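Local coordinates for XC6422 protein (Xanthomonas campestris, PDB 2FUK) that is a small serine hydrolase of the alpha/beta-hydrolase fold, without a lid, that probably hydrolyses its substrate through a serine nucleophile, at residues A[5-10]-A[24-29]; A[42-47]-A[78-83]; A[52-57]-A[72-77]; A[116-121]-A[195-200]. One frame throughout, in Å; residues are numbered along the deposited sequence.

Interaction 1: A[5-10]-A[24-29]; sequences LFPTES and VAVDLP
Leu28 N gives its hydrogen to Ser10 OG over 3.1 Å, and at 171° the bond is almost straight. Ser10 OG stands anti to its own carbonyl carbon (chi1 -64°), which points the hydroxyl at the backbone just past the end of strand 20-27. Serine suits this place because its short side chain can accept from a main-chain N-H without pushing the two backbones apart. Beside this bond, Ser10 CA approaches Val26 O at 3.3 Å, a CA-H...O contact.

The rest is apolar. Val26 packs against Phe6 and Pro7: its CB sits 3.6 Å from Pro7 CG, while its CG1 branch reaches Phe6 CZ at 3.9 Å, the Phe6 and Val26 side chains crossing at about a right angle. On the rigid proline ring, CG touches both methyls of the branched valine and CD the CG2 branch. Further on, Leu28 CD1 lies against the loop backbone, 3.2 Å from Thr8 O and 3.3 Å from Glu9 CA.

The loop thus closes over strand 20-27 just before strand 11-17 begins, at the antiparallel margin of the sheet. Trp103 of helix 92-107 meets both Phe6 and Val26, while on the helix 56-66 side Arg66 touches Ser10 and bonds to Leu28 O.

Interaction 2: A[42-47]-A[78-83]; sequences VCHPLS and RSVGTS
With chi1 at 73°, the His44 side chain stands between its backbone N and carbonyl carbon, which swings the imidazole toward Val80; Val80 in turn has CG1 anti to the backbone N (chi1 174°), and this leaves CG2 anti to the carbonyl carbon, facing His44 and Ser47. The CG2 methyl lies 3.8 Å from His44 NE2, at an oblique position on the ring, and the two side chains come from opposite directions. The same Val80 CG2 touches Ser47 as well, 3.2 Å from its CB and 3.3 Å from its OG; the carbon pair is tight, closer than usual van der Waals contact. Ser47 OG also lies in the plane of the His44 ring, at its edge.

These two loops follow the C-terminal ends of the adjacent parallel strands 38-43 and 71-75, the edge of the sheet where alpha/beta-hydrolases build their active site. Val80 opens a type II' turn closed by Ser83 N bonding to Val80 O at 2.9 Å; Gly81, with phi of 59°, is well suited to its second position. On the other side of the contact, His44 ND1 is bonded to Phe75 O of strand 71-75, and the imidazole meets edge-to-face the ring of Phe77, which lies in the loop after that strand.

Interaction 3: A[52-57]-A[72-77]; sequences SMHNKV and VVRFNF
The beta-alpha-beta unit made of strand 38-43, helix 56-66 and strand 71-75 is tied together here, where the turn leading into the helix meets strand 71-75 and the residues just after it. Met53 is the residue gripped, by its backbone at both ends. Met53 N donates to Asn76 OD1 over 2.8 Å, approaching nearly along the C=O axis of the amide. Met53 O accepts from Arg74 NH2, also at 2.8 Å; the oxygen lies close to the guanidinium plane, whereas the donor stands 54° out of the carbonyl plane. Phe75 N, by contrast, is buried here without a hydrogen-bond partner.

Between these bonds runs the methionine side chain. Chi1 of 81° places CG between the backbone N and carbonyl carbon, and a bend at chi3 brings Met53 CE to 3.4 Å from Asn76 ND2, while Met53 CG passes 3.6 Å from Arg74 NH2. A flexible, unbranched chain can thread past both polar groups. Met53 CG also lies over the centre of the His54 ring, 3.3 Å above its plane.

The turn has its own bracing. Ser52 OG accepts from His54 N in an ST turn, and Asn55 N bonds to Ser52 O across a type I turn that ends at the N-cap of helix 56-66.

Arg74 and Asn76 are in turn held by strand 20-27, through a salt bridge from Arg74 NH1 to Asp27 and a bond from Asn76 ND2 to Asp23. Those acidic partners would be expected to balance the arginine's charge and polarise the amide, strengthening OD1 as an acceptor.

Interaction 4: A[116-121]-A[195-200]; sequences AGFSFG and HFFHRK
Phe118, at the end of strand 112-118, meets the loop 195-200 with its ring. From CB, CG is set anti to the backbone N (chi1 169°), which sends the ring toward that loop, with Ser119 CB still over one face of it. CD2 lies against Val57 CB and near Asn55. Further out, CE1 comes to the edge of the Phe197 ring, 4.1 Å from its CE1, and CE2 meets Phe196 CD1 at 3.7 Å. At the tip, Phe118 CZ lies 3.1 Å from His195 O, which is near the ring plane, and over one face of the His195 imidazole, the two planes inclined at 34°. Phe118, His195 and Phe196 form an aromatic cluster, to which flat rings are well suited.

Ser119 follows, its positive phi of 55° consistent with the strained nucleophile elbow (GxSxG) of alpha/beta-hydrolases; Gly117 and Gly121, lacking side chains, suit the tight strand-to-helix turn. Ser119 OG sits at the edge of the imidazole, 3.3 Å from His195 NE2, and a water bridges the two atoms.

Ser119, His195 and Asp166 probably form the catalytic triad. Such a chain, with Asp166 bonded to ND1 and Phe118 CZ over one face of the imidazole, is consistent with the histidine passing protons to and from the serine during hydrolysis.

All four contacts reach one mixed sheet. Interaction 1 comes first along the chain, at the antiparallel margin; interaction 3 is nested within the loop that interaction 2 closes, and interaction 4 follows both. Interactions 2 and 3 are close neighbours, their centres about 7 Å apart, and interaction 1 joins interaction 3 through paired strands 20-27 and 71-75. Strand 38-43 lies between 71-75 and 112-118, linking interactions 2 and 3 to interaction 4, whose centre is about 23 Å from that of interaction 1. The series thus runs from the sheet's margin to the probable active site, where Val57 of helix 56-66 packs against Phe118.

Interaction 1: A[5-10]-A[24-29]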
loop_
_atom_site.group_PDB
_atom_site.type_symbol
_atom_site.label_atom_id
_atom_site.label_comp_id
_atom_site.label_asym_id
_atom_site.label_seq_id
_atom_site.Cartn_x
_atom_site.Cartn_y
_atom_site.Cartn_z
ATOM N N LEU A 5 -19.884 -11.361 -16.946
ATOM C CA LEU A 5 -18.656 -12.143 -16.990
ATOM C C LEU A 5 -17.670 -11.643 -15.950
ATOM O O LEU A 5 -17.550 -10.443 -15.744
ATOM C CB LEU A 5 -18.012 -12.010 -18.371
ATOM C CG LEU A 5 -18.876 -12.440 -19.556
ATOM C CD1 LEU A 5 -18.359 -11.802 -20.835
ATOM C CD2 LEU A 5 -18.870 -13.954 -19.648
ATOM N N PHE A 6 -16.969 -12.559 -15.287
ATOM C CA PHE A 6 -15.977 -12.147 -14.306
ATOM C C PHE A 6 -14.873 -11.533 -15.165
ATOM O O PHE A 6 -14.339 -12.183 -16.064
ATOM C CB PHE A 6 -15.444 -13.353 -13.535
ATOM C CG PHE A 6 -14.806 -12.995 -12.224
ATOM C CD1 PHE A 6 -15.565 -12.921 -11.059
ATOM C CD2 PHE A 6 -13.448 -12.719 -12.155
ATOM C CE1 PHE A 6 -14.970 -12.580 -9.842
ATOM C CE2 PHE A 6 -12.851 -12.378 -10.949
ATOM C CZ PHE A 6 -13.611 -12.310 -9.792
ATOM N N PRO A 7 -14.524 -10.266 -14.907
ATOM C CA PRO A 7 -13.485 -9.581 -15.685
ATOM C C PRO A 7 -12.044 -10.047 -15.459
ATOM O O PRO A 7 -11.708 -10.596 -14.409
ATOM C CB PRO A 7 -13.701 -8.119 -15.311
ATOM C CG PRO A 7 -14.110 -8.209 -13.873
ATOM C CD PRO A 7 -15.066 -9.390 -13.853
ATOM N N THR A 8 -11.207 -9.849 -16.472
ATOM C CA THR A 8 -9.800 -10.222 -16.387
ATOM C C THR A 8 -8.971 -8.946 -16.347
ATOM O O THR A 8 -7.754 -8.977 -16.511
ATOM C CB THR A 8 -9.354 -11.066 -17.594
ATOM O OG1 THR A 8 -9.527 -10.308 -18.800
ATOM C CG2 THR A 8 -10.173 -12.338 -17.672
ATOM N N GLU A 9 -9.663 -7.835 -16.112
ATOM C CA GLU A 9 -9.074 -6.497 -16.004
ATOM C C GLU A 9 -10.000 -5.860 -14.954
ATOM O O GLU A 9 -11.196 -6.153 -14.942
ATOM C CB GLU A 9 -9.200 -5.786 -17.358
ATOM C CG GLU A 9 -8.109 -4.787 -17.722
ATOM C CD GLU A 9 -6.720 -5.402 -17.898
ATOM O OE1 GLU A 9 -6.514 -6.302 -18.753
ATOM O OE2 GLU A 9 -5.812 -4.964 -17.181
ATOM N N SER A 10 -9.476 -5.027 -14.057
ATOM C CA SER A 10 -10.345 -4.421 -13.043
ATOM C C SER A 10 -11.514 -3.727 -13.726
ATOM O O SER A 10 -11.325 -2.953 -14.671
ATOM C CB SER A 10 -9.555 -3.444 -12.181
ATOM O OG SER A 10 -8.568 -4.155 -11.460
ATOM N N VAL A 24 -21.574 -3.576 -9.005
ATOM C CA VAL A 24 -20.459 -4.419 -8.609
ATOM C C VAL A 24 -19.140 -3.886 -9.158
ATOM O O VAL A 24 -19.100 -3.279 -10.225
ATOM C CB VAL A 24 -20.681 -5.869 -9.121
ATOM C CG1 VAL A 24 -19.460 -6.735 -8.847
ATOM C CG2 VAL A 24 -21.899 -6.466 -8.438
ATOM N N ALA A 25 -18.065 -4.095 -8.409
ATOM C CA ALA A 25 -16.742 -3.679 -8.853
ATOM C C ALA A 25 -15.787 -4.814 -8.520
ATOM O O ALA A 25 -15.789 -5.320 -7.402
ATOM C CB ALA A 25 -16.313 -2.400 -8.144
ATOM N N VAL A 26 -14.991 -5.224 -9.500
ATOM C CA VAL A 26 -14.023 -6.293 -9.301
ATOM C C VAL A 26 -12.637 -5.686 -9.439
ATOM O O VAL A 26 -12.305 -5.124 -10.485
ATOM C CB VAL A 26 -14.189 -7.410 -10.352
ATOM C CG1 VAL A 26 -13.144 -8.492 -10.133
ATOM C CG2 VAL A 26 -15.600 -7.997 -10.266
ATOM N N ASP A 27 -11.845 -5.771 -8.372
ATOM C CA ASP A 27 -10.482 -5.237 -8.386
ATOM C C ASP A 27 -9.506 -6.415 -8.426
ATOM O O ASP A 27 -9.508 -7.260 -7.529
ATOM C CB ASP A 27 -10.181 -4.410 -7.123
ATOM C CG ASP A 27 -11.303 -3.449 -6.740
ATOM O OD1 ASP A 27 -11.827 -2.730 -7.616
ATOM O OD2 ASP A 27 -11.643 -3.406 -5.534
ATOM N N LEU A 28 -8.675 -6.482 -9.462
ATOM C CA LEU A 28 -7.706 -7.571 -9.573
ATOM C C LEU A 28 -6.573 -7.392 -8.564
ATOM O O LEU A 28 -6.339 -6.293 -8.065
ATOM C CB LEU A 28 -7.152 -7.639 -10.997
ATOM C CG LEU A 28 -8.174 -8.122 -12.026
ATOM C CD1 LEU A 28 -7.603 -8.021 -13.431
ATOM C CD2 LEU A 28 -8.562 -9.554 -11.700
ATOM N N PRO A 29 -5.858 -8.478 -8.242
ATOM C CA PRO A 29 -4.759 -8.393 -7.275
ATOM C C PRO A 29 -3.606 -7.494 -7.689
ATOM O O PRO A 29 -3.446 -7.156 -8.867
ATOM C CB PRO A 29 -4.336 -9.849 -7.111
ATOM C CG PRO A 29 -4.633 -10.425 -8.419
ATOM C CD PRO A 29 -5.985 -9.848 -8.755
#

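Interaction 2: A[42-47]-A[78-83]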
loop_
_atom_site.group_PDB
_atom_site.type_symbol
_atom_site.label_atom_id
_atom_site.label_comp_id
_atom_site.label_asym_id
_atom_site.label_seq_id
_atom_site.Cartn_x
_atom_site.Cartn_y
_atom_site.Cartn_z
ATOM N N VAL A 42 -16.209 -7.595 -0.169
ATOM C CA VAL A 42 -16.183 -6.623 0.922
ATOM C C VAL A 42 -17.503 -5.856 0.966
ATOM O O VAL A 42 -17.886 -5.220 -0.018
ATOM C CB VAL A 42 -15.017 -5.617 0.738
ATOM C CG1 VAL A 42 -14.983 -4.633 1.902
ATOM C CG2 VAL A 42 -13.694 -6.366 0.635
ATOM N N CYS A 43 -18.187 -5.917 2.108
ATOM C CA CYS A 43 -19.482 -5.254 2.288
ATOM C C CYS A 43 -19.350 -3.882 2.950
ATOM O O CYS A 43 -18.565 -3.708 3.885
ATOM C CB CYS A 43 -20.410 -6.142 3.120
ATOM S SG CYS A 43 -20.724 -7.791 2.402
ATOM N N HIS A 44 -20.148 -2.926 2.477
ATOM C CA HIS A 44 -20.101 -1.556 2.976
ATOM C C HIS A 44 -21.009 -1.239 4.175
ATOM O O HIS A 44 -21.902 -2.015 4.524
ATOM C CB HIS A 44 -20.384 -0.578 1.817
ATOM C CG HIS A 44 -21.812 -0.551 1.367
ATOM N ND1 HIS A 44 -22.220 -1.009 0.133
ATOM C CD2 HIS A 44 -22.926 -0.091 1.982
ATOM C CE1 HIS A 44 -23.525 -0.831 0.009
ATOM N NE2 HIS A 44 -23.977 -0.275 1.119
ATOM N N PRO A 45 -20.779 -0.085 4.826
ATOM C CA PRO A 45 -21.556 0.352 5.989
ATOM C C PRO A 45 -22.953 0.888 5.678
ATOM O O PRO A 45 -23.343 0.980 4.513
ATOM C CB PRO A 45 -20.638 1.394 6.634
ATOM C CG PRO A 45 -19.968 2.010 5.462
ATOM C CD PRO A 45 -19.617 0.800 4.618
ATOM N N LEU A 46 -23.697 1.251 6.724
ATOM C CA LEU A 46 -25.070 1.728 6.559
ATOM C C LEU A 46 -25.394 2.494 5.302
ATOM O O LEU A 46 -24.832 3.558 5.022
ATOM C CB LEU A 46 -25.531 2.548 7.764
ATOM C CG LEU A 46 -26.413 1.774 8.752
ATOM C CD1 LEU A 46 -27.467 0.948 8.015
ATOM C CD2 LEU A 46 -25.542 0.870 9.581
ATOM N N SER A 47 -26.341 1.932 4.558
ATOM C CA SER A 47 -26.810 2.491 3.305
ATOM C C SER A 47 -27.514 3.818 3.541
ATOM O O SER A 47 -27.355 4.767 2.771
ATOM C CB SER A 47 -27.780 1.510 2.636
ATOM O OG SER A 47 -27.186 0.228 2.446
ATOM N N ARG A 78 -28.755 -3.080 -1.888
ATOM C CA ARG A 78 -29.958 -2.496 -2.466
ATOM C C ARG A 78 -30.161 -1.050 -1.976
ATOM O O ARG A 78 -29.873 -0.730 -0.825
ATOM C CB ARG A 78 -31.174 -3.348 -2.091
ATOM C CG ARG A 78 -31.402 -3.463 -0.597
ATOM C CD ARG A 78 -32.490 -4.477 -0.282
ATOM N NE ARG A 78 -32.183 -5.794 -0.828
ATOM C CZ ARG A 78 -33.040 -6.808 -0.834
ATOM N NH1 ARG A 78 -34.254 -6.644 -0.321
ATOM N NH2 ARG A 78 -32.686 -7.980 -1.348
ATOM N N SER A 79 -30.660 -0.198 -2.872
ATOM C CA SER A 79 -30.942 1.214 -2.603
ATOM C C SER A 79 -29.741 2.155 -2.647
ATOM O O SER A 79 -29.915 3.370 -2.648
ATOM C CB SER A 79 -31.659 1.386 -1.253
ATOM O OG SER A 79 -30.741 1.540 -0.185
ATOM N N VAL A 80 -28.529 1.606 -2.694
ATOM C CA VAL A 80 -27.326 2.432 -2.741
ATOM C C VAL A 80 -26.814 2.572 -4.177
ATOM O O VAL A 80 -26.820 1.608 -4.946
ATOM C CB VAL A 80 -26.223 1.837 -1.840
ATOM C CG1 VAL A 80 -24.927 2.621 -1.998
ATOM C CG2 VAL A 80 -26.680 1.874 -0.390
ATOM N N GLY A 81 -26.382 3.781 -4.536
ATOM C CA GLY A 81 -25.895 4.024 -5.883
ATOM C C GLY A 81 -27.014 3.697 -6.846
ATOM O O GLY A 81 -28.123 4.223 -6.703
ATOM N N THR A 82 -26.742 2.846 -7.829
ATOM C CA THR A 82 -27.790 2.450 -8.759
ATOM C C THR A 82 -28.257 1.011 -8.529
ATOM O O THR A 82 -28.812 0.367 -9.424
ATOM C CB THR A 82 -27.377 2.670 -10.244
ATOM O OG1 THR A 82 -26.074 2.128 -10.498
ATOM C CG2 THR A 82 -27.374 4.172 -10.559
ATOM N N SER A 83 -28.024 0.500 -7.322
ATOM C CA SER A 83 -28.496 -0.834 -6.980
ATOM C C SER A 83 -29.960 -0.574 -6.658
ATOM O O SER A 83 -30.274 0.295 -5.843
ATOM C CB SER A 83 -27.782 -1.384 -5.740
ATOM O OG SER A 83 -26.508 -1.914 -6.078
#

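Interaction 3: A[52-57]-A[72-77]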
loop_
_atom_site.group_PDB
_atom_site.type_symbol
_atom_site.label_atom_id
_atom_site.label_comp_id
_atom_site.label_asym_id
_atom_site.label_seq_id
_atom_site.Cartn_x
_atom_site.Cartn_y
_atom_site.Cartn_z
ATOM N N SER A 52 -21.253 2.822 0.886
ATOM C CA SER A 52 -21.232 2.420 -0.522
ATOM C C SER A 52 -19.921 1.709 -0.828
ATOM O O SER A 52 -19.018 1.656 0.018
ATOM C CB SER A 52 -21.364 3.631 -1.447
ATOM O OG SER A 52 -20.151 4.366 -1.503
ATOM N N MET A 53 -19.822 1.171 -2.042
ATOM C CA MET A 53 -18.624 0.466 -2.493
ATOM C C MET A 53 -17.430 1.417 -2.513
ATOM O O MET A 53 -16.291 0.976 -2.593
ATOM C CB MET A 53 -18.822 -0.090 -3.918
ATOM C CG MET A 53 -18.596 0.969 -5.029
ATOM S SD MET A 53 -18.674 0.406 -6.772
ATOM C CE MET A 53 -20.291 -0.136 -6.700
ATOM N N HIS A 54 -17.696 2.718 -2.449
ATOM C CA HIS A 54 -16.637 3.723 -2.500
ATOM C C HIS A 54 -16.154 4.246 -1.150
ATOM O O HIS A 54 -15.238 5.065 -1.096
ATOM C CB HIS A 54 -17.089 4.885 -3.389
ATOM C CG HIS A 54 -17.517 4.456 -4.760
ATOM N ND1 HIS A 54 -18.830 4.490 -5.180
ATOM C CD2 HIS A 54 -16.804 3.956 -5.799
ATOM C CE1 HIS A 54 -18.908 4.031 -6.417
ATOM N NE2 HIS A 54 -17.693 3.700 -6.815
ATOM N N ASN A 55 -16.762 3.767 -0.070
ATOM C CA ASN A 55 -16.377 4.160 1.284
ATOM C C ASN A 55 -14.868 3.914 1.431
ATOM O O ASN A 55 -14.369 2.876 0.998
ATOM C CB ASN A 55 -17.159 3.304 2.287
ATOM C CG ASN A 55 -16.757 3.562 3.717
ATOM O OD1 ASN A 55 -17.274 4.476 4.375
ATOM N ND2 ASN A 55 -15.819 2.762 4.211
ATOM N N LYS A 56 -14.152 4.864 2.038
ATOM C CA LYS A 56 -12.699 4.758 2.211
ATOM C C LYS A 56 -12.229 3.538 3.016
ATOM O O LYS A 56 -11.178 2.959 2.719
ATOM C CB LYS A 56 -12.160 6.041 2.850
ATOM C CG LYS A 56 -12.441 7.325 2.058
ATOM C CD LYS A 56 -12.082 8.562 2.901
ATOM C CE LYS A 56 -12.442 9.885 2.223
ATOM N NZ LYS A 56 -11.705 10.123 0.952
ATOM N N VAL A 57 -12.980 3.153 4.043
ATOM C CA VAL A 57 -12.596 1.982 4.833
ATOM C C VAL A 57 -12.773 0.733 3.962
ATOM O O VAL A 57 -11.950 -0.179 3.987
ATOM C CB VAL A 57 -13.468 1.860 6.103
ATOM C CG1 VAL A 57 -13.104 0.602 6.878
ATOM C CG2 VAL A 57 -13.279 3.089 6.962
ATOM N N VAL A 72 -10.574 -8.937 -5.366
ATOM C CA VAL A 72 -11.620 -8.423 -4.497
ATOM C C VAL A 72 -12.851 -7.903 -5.212
ATOM O O VAL A 72 -12.757 -7.237 -6.239
ATOM C CB VAL A 72 -11.065 -7.312 -3.575
ATOM C CG1 VAL A 72 -9.913 -7.862 -2.753
ATOM C CG2 VAL A 72 -10.591 -6.133 -4.392
ATOM N N VAL A 73 -14.011 -8.227 -4.656
ATOM C CA VAL A 73 -15.278 -7.788 -5.218
ATOM C C VAL A 73 -15.980 -6.868 -4.232
ATOM O O VAL A 73 -16.134 -7.210 -3.061
ATOM C CB VAL A 73 -16.208 -8.988 -5.510
ATOM C CG1 VAL A 73 -17.564 -8.493 -6.015
ATOM C CG2 VAL A 73 -15.564 -9.901 -6.539
ATOM N N ARG A 74 -16.377 -5.695 -4.712
ATOM C CA ARG A 74 -17.112 -4.733 -3.906
ATOM C C ARG A 74 -18.471 -4.595 -4.580
ATOM O O ARG A 74 -18.610 -4.891 -5.771
ATOM C CB ARG A 74 -16.402 -3.376 -3.892
ATOM C CG ARG A 74 -15.109 -3.366 -3.094
ATOM C CD ARG A 74 -14.412 -2.021 -3.213
ATOM N NE ARG A 74 -13.849 -1.818 -4.544
ATOM C CZ ARG A 74 -14.173 -0.823 -5.368
ATOM N NH1 ARG A 74 -13.590 -0.739 -6.556
ATOM N NH2 ARG A 74 -15.076 0.085 -5.012
ATOM N N PHE A 75 -19.476 -4.167 -3.830
ATOM C CA PHE A 75 -20.796 -3.998 -4.417
ATOM C C PHE A 75 -21.682 -3.134 -3.539
ATOM O O PHE A 75 -21.445 -2.988 -2.334
ATOM C CB PHE A 75 -21.453 -5.373 -4.660
ATOM C CG PHE A 75 -21.999 -6.030 -3.418
ATOM C CD1 PHE A 75 -23.347 -5.914 -3.088
ATOM C CD2 PHE A 75 -21.170 -6.785 -2.591
ATOM C CE1 PHE A 75 -23.866 -6.540 -1.953
ATOM C CE2 PHE A 75 -21.672 -7.412 -1.458
ATOM C CZ PHE A 75 -23.025 -7.293 -1.135
ATOM N N ASN A 76 -22.692 -2.537 -4.161
ATOM C CA ASN A 76 -23.629 -1.703 -3.437
ATOM C C ASN A 76 -24.855 -2.510 -3.035
ATOM O O ASN A 76 -25.439 -3.215 -3.857
ATOM C CB ASN A 76 -24.069 -0.517 -4.302
ATOM C CG ASN A 76 -23.028 0.573 -4.364
ATOM O OD1 ASN A 76 -22.239 0.731 -3.441
ATOM N ND2 ASN A 76 -23.033 1.348 -5.446
ATOM N N PHE A 77 -25.219 -2.431 -1.758
ATOM C CA PHE A 77 -26.408 -3.115 -1.268
ATOM C C PHE A 77 -27.602 -2.424 -1.915
ATOM O O PHE A 77 -27.480 -1.310 -2.431
ATOM C CB PHE A 77 -26.526 -2.981 0.255
ATOM C CG PHE A 77 -25.637 -3.915 1.031
ATOM C CD1 PHE A 77 -25.715 -5.290 0.849
ATOM C CD2 PHE A 77 -24.740 -3.417 1.975
ATOM C CE1 PHE A 77 -24.913 -6.164 1.602
ATOM C CE2 PHE A 77 -23.939 -4.276 2.729
ATOM C CZ PHE A 77 -24.025 -5.653 2.544
#

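Interaction 4: A[116-121]-A[195-200]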
loop_
_atom_site.group_PDB
_atom_site.type_symbol
_atom_site.label_atom_id
_atom_site.label_comp_id
_atom_site.label_asym_id
_atom_site.label_seq_id
_atom_site.Cartn_x
_atom_site.Cartn_y
_atom_site.Cartn_z
ATOM N N ALA A 116 -15.680 -10.066 4.007
ATOM C CA ALA A 116 -15.265 -9.012 4.920
ATOM C C ALA A 116 -16.333 -7.936 4.884
ATOM O O ALA A 116 -17.090 -7.829 3.921
ATOM C CB ALA A 116 -13.917 -8.425 4.494
ATOM N N GLY A 117 -16.397 -7.139 5.938
ATOM C CA GLY A 117 -17.384 -6.085 5.968
ATOM C C GLY A 117 -17.040 -5.066 7.021
ATOM O O GLY A 117 -16.354 -5.375 7.989
ATOM N N PHE A 118 -17.519 -3.848 6.814
ATOM C CA PHE A 118 -17.300 -2.756 7.746
ATOM C C PHE A 118 -18.635 -2.309 8.341
ATOM O O PHE A 118 -19.565 -1.968 7.605
ATOM C CB PHE A 118 -16.613 -1.595 7.017
ATOM C CG PHE A 118 -16.560 -0.312 7.809
ATOM C CD1 PHE A 118 -16.220 -0.314 9.160
ATOM C CD2 PHE A 118 -16.834 0.904 7.188
ATOM C CE1 PHE A 118 -16.155 0.876 9.881
ATOM C CE2 PHE A 118 -16.772 2.107 7.902
ATOM C CZ PHE A 118 -16.431 2.094 9.249
ATOM N N SER A 119 -18.710 -2.337 9.670
ATOM C CA SER A 119 -19.889 -1.927 10.440
ATOM C C SER A 119 -21.143 -2.680 9.983
ATOM O O SER A 119 -21.244 -3.890 10.195
ATOM C CB SER A 119 -20.073 -0.405 10.328
ATOM O OG SER A 119 -20.722 0.132 11.470
ATOM N N PHE A 120 -22.104 -1.986 9.377
ATOM C CA PHE A 120 -23.306 -2.667 8.896
ATOM C C PHE A 120 -22.894 -3.824 7.992
ATOM O O PHE A 120 -23.518 -4.883 8.005
ATOM C CB PHE A 120 -24.208 -1.693 8.126
ATOM C CG PHE A 120 -25.363 -2.356 7.412
ATOM C CD1 PHE A 120 -25.311 -2.577 6.037
ATOM C CD2 PHE A 120 -26.496 -2.758 8.112
ATOM C CE1 PHE A 120 -26.375 -3.187 5.364
ATOM C CE2 PHE A 120 -27.565 -3.368 7.449
ATOM C CZ PHE A 120 -27.502 -3.583 6.072
ATOM N N GLY A 121 -21.833 -3.618 7.215
ATOM C CA GLY A 121 -21.361 -4.657 6.319
ATOM C C GLY A 121 -20.803 -5.856 7.066
ATOM O O GLY A 121 -20.789 -6.971 6.544
ATOM N N HIS A 195 -14.327 5.534 14.385
ATOM C CA HIS A 195 -15.164 4.604 13.640
ATOM C C HIS A 195 -14.752 4.425 12.182
ATOM O O HIS A 195 -14.811 3.314 11.652
ATOM C CB HIS A 195 -16.628 5.045 13.699
ATOM C CG HIS A 195 -17.570 4.065 13.072
ATOM N ND1 HIS A 195 -17.729 2.782 13.549
ATOM C CD2 HIS A 195 -18.384 4.171 11.994
ATOM C CE1 HIS A 195 -18.599 2.138 12.790
ATOM N NE2 HIS A 195 -19.011 2.958 11.841
ATOM N N PHE A 196 -14.347 5.514 11.531
ATOM C CA PHE A 196 -13.940 5.451 10.131
ATOM C C PHE A 196 -12.421 5.425 9.973
ATOM O O PHE A 196 -11.895 5.679 8.896
ATOM C CB PHE A 196 -14.542 6.627 9.357
ATOM C CG PHE A 196 -16.046 6.624 9.342
ATOM C CD1 PHE A 196 -16.746 5.755 8.510
ATOM C CD2 PHE A 196 -16.762 7.462 10.191
ATOM C CE1 PHE A 196 -18.139 5.721 8.523
ATOM C CE2 PHE A 196 -18.156 7.434 10.212
ATOM C CZ PHE A 196 -18.845 6.564 9.379
ATOM N N PHE A 197 -11.722 5.116 11.059
ATOM C CA PHE A 197 -10.263 5.020 11.024
ATOM C C PHE A 197 -9.586 6.232 10.405
ATOM O O PHE A 197 -8.687 6.097 9.567
ATOM C CB PHE A 197 -9.847 3.756 10.267
ATOM C CG PHE A 197 -10.417 2.489 10.848
ATOM C CD1 PHE A 197 -11.747 2.141 10.630
ATOM C CD2 PHE A 197 -9.638 1.678 11.670
ATOM C CE1 PHE A 197 -12.295 1.010 11.229
ATOM C CE2 PHE A 197 -10.174 0.541 12.274
ATOM C CZ PHE A 197 -11.503 0.208 12.056
ATOM N N HIS A 198 -10.029 7.416 10.819
ATOM C CA HIS A 198 -9.483 8.678 10.333
ATOM C C HIS A 198 -7.981 8.730 10.592
ATOM O O HIS A 198 -7.530 8.575 11.731
ATOM C CB HIS A 198 -10.175 9.846 11.047
ATOM C CG HIS A 198 -9.634 11.195 10.684
ATOM N ND1 HIS A 198 -10.041 11.889 9.566
ATOM C CD2 HIS A 198 -8.729 11.983 11.309
ATOM C CE1 HIS A 198 -9.412 13.051 9.521
ATOM N NE2 HIS A 198 -8.610 13.131 10.567
ATOM N N ARG A 199 -7.220 8.949 9.521
ATOM C CA ARG A 199 -5.761 9.029 9.577
ATOM C C ARG A 199 -5.161 7.764 10.190
ATOM O O ARG A 199 -4.080 7.777 10.783
ATOM C CB ARG A 199 -5.343 10.280 10.354
ATOM C CG ARG A 199 -5.808 11.588 9.701
ATOM C CD ARG A 199 -5.173 11.791 8.325
ATOM N NE ARG A 199 -5.571 13.039 7.672
ATOM C CZ ARG A 199 -6.680 13.207 6.952
ATOM N NH1 ARG A 199 -6.939 14.390 6.403
ATOM N NH2 ARG A 199 -7.534 12.206 6.780
ATOM N N LYS A 200 -5.878 6.659 10.031
ATOM C CA LYS A 200 -5.433 5.373 10.549
ATOM C C LYS A 200 -5.646 4.277 9.510
ATOM O O LYS A 200 -5.554 3.096 9.833
ATOM C CB LYS A 200 -6.209 5.014 11.821
ATOM C CG LYS A 200 -5.811 5.800 13.053
ATOM C CD LYS A 200 -4.485 5.315 13.609
ATOM C CE LYS A 200 -4.193 6.018 14.928
ATOM N NZ LYS A 200 -3.011 5.459 15.633
HETATM O O HOH W 1 -21.502 2.789 10.156
#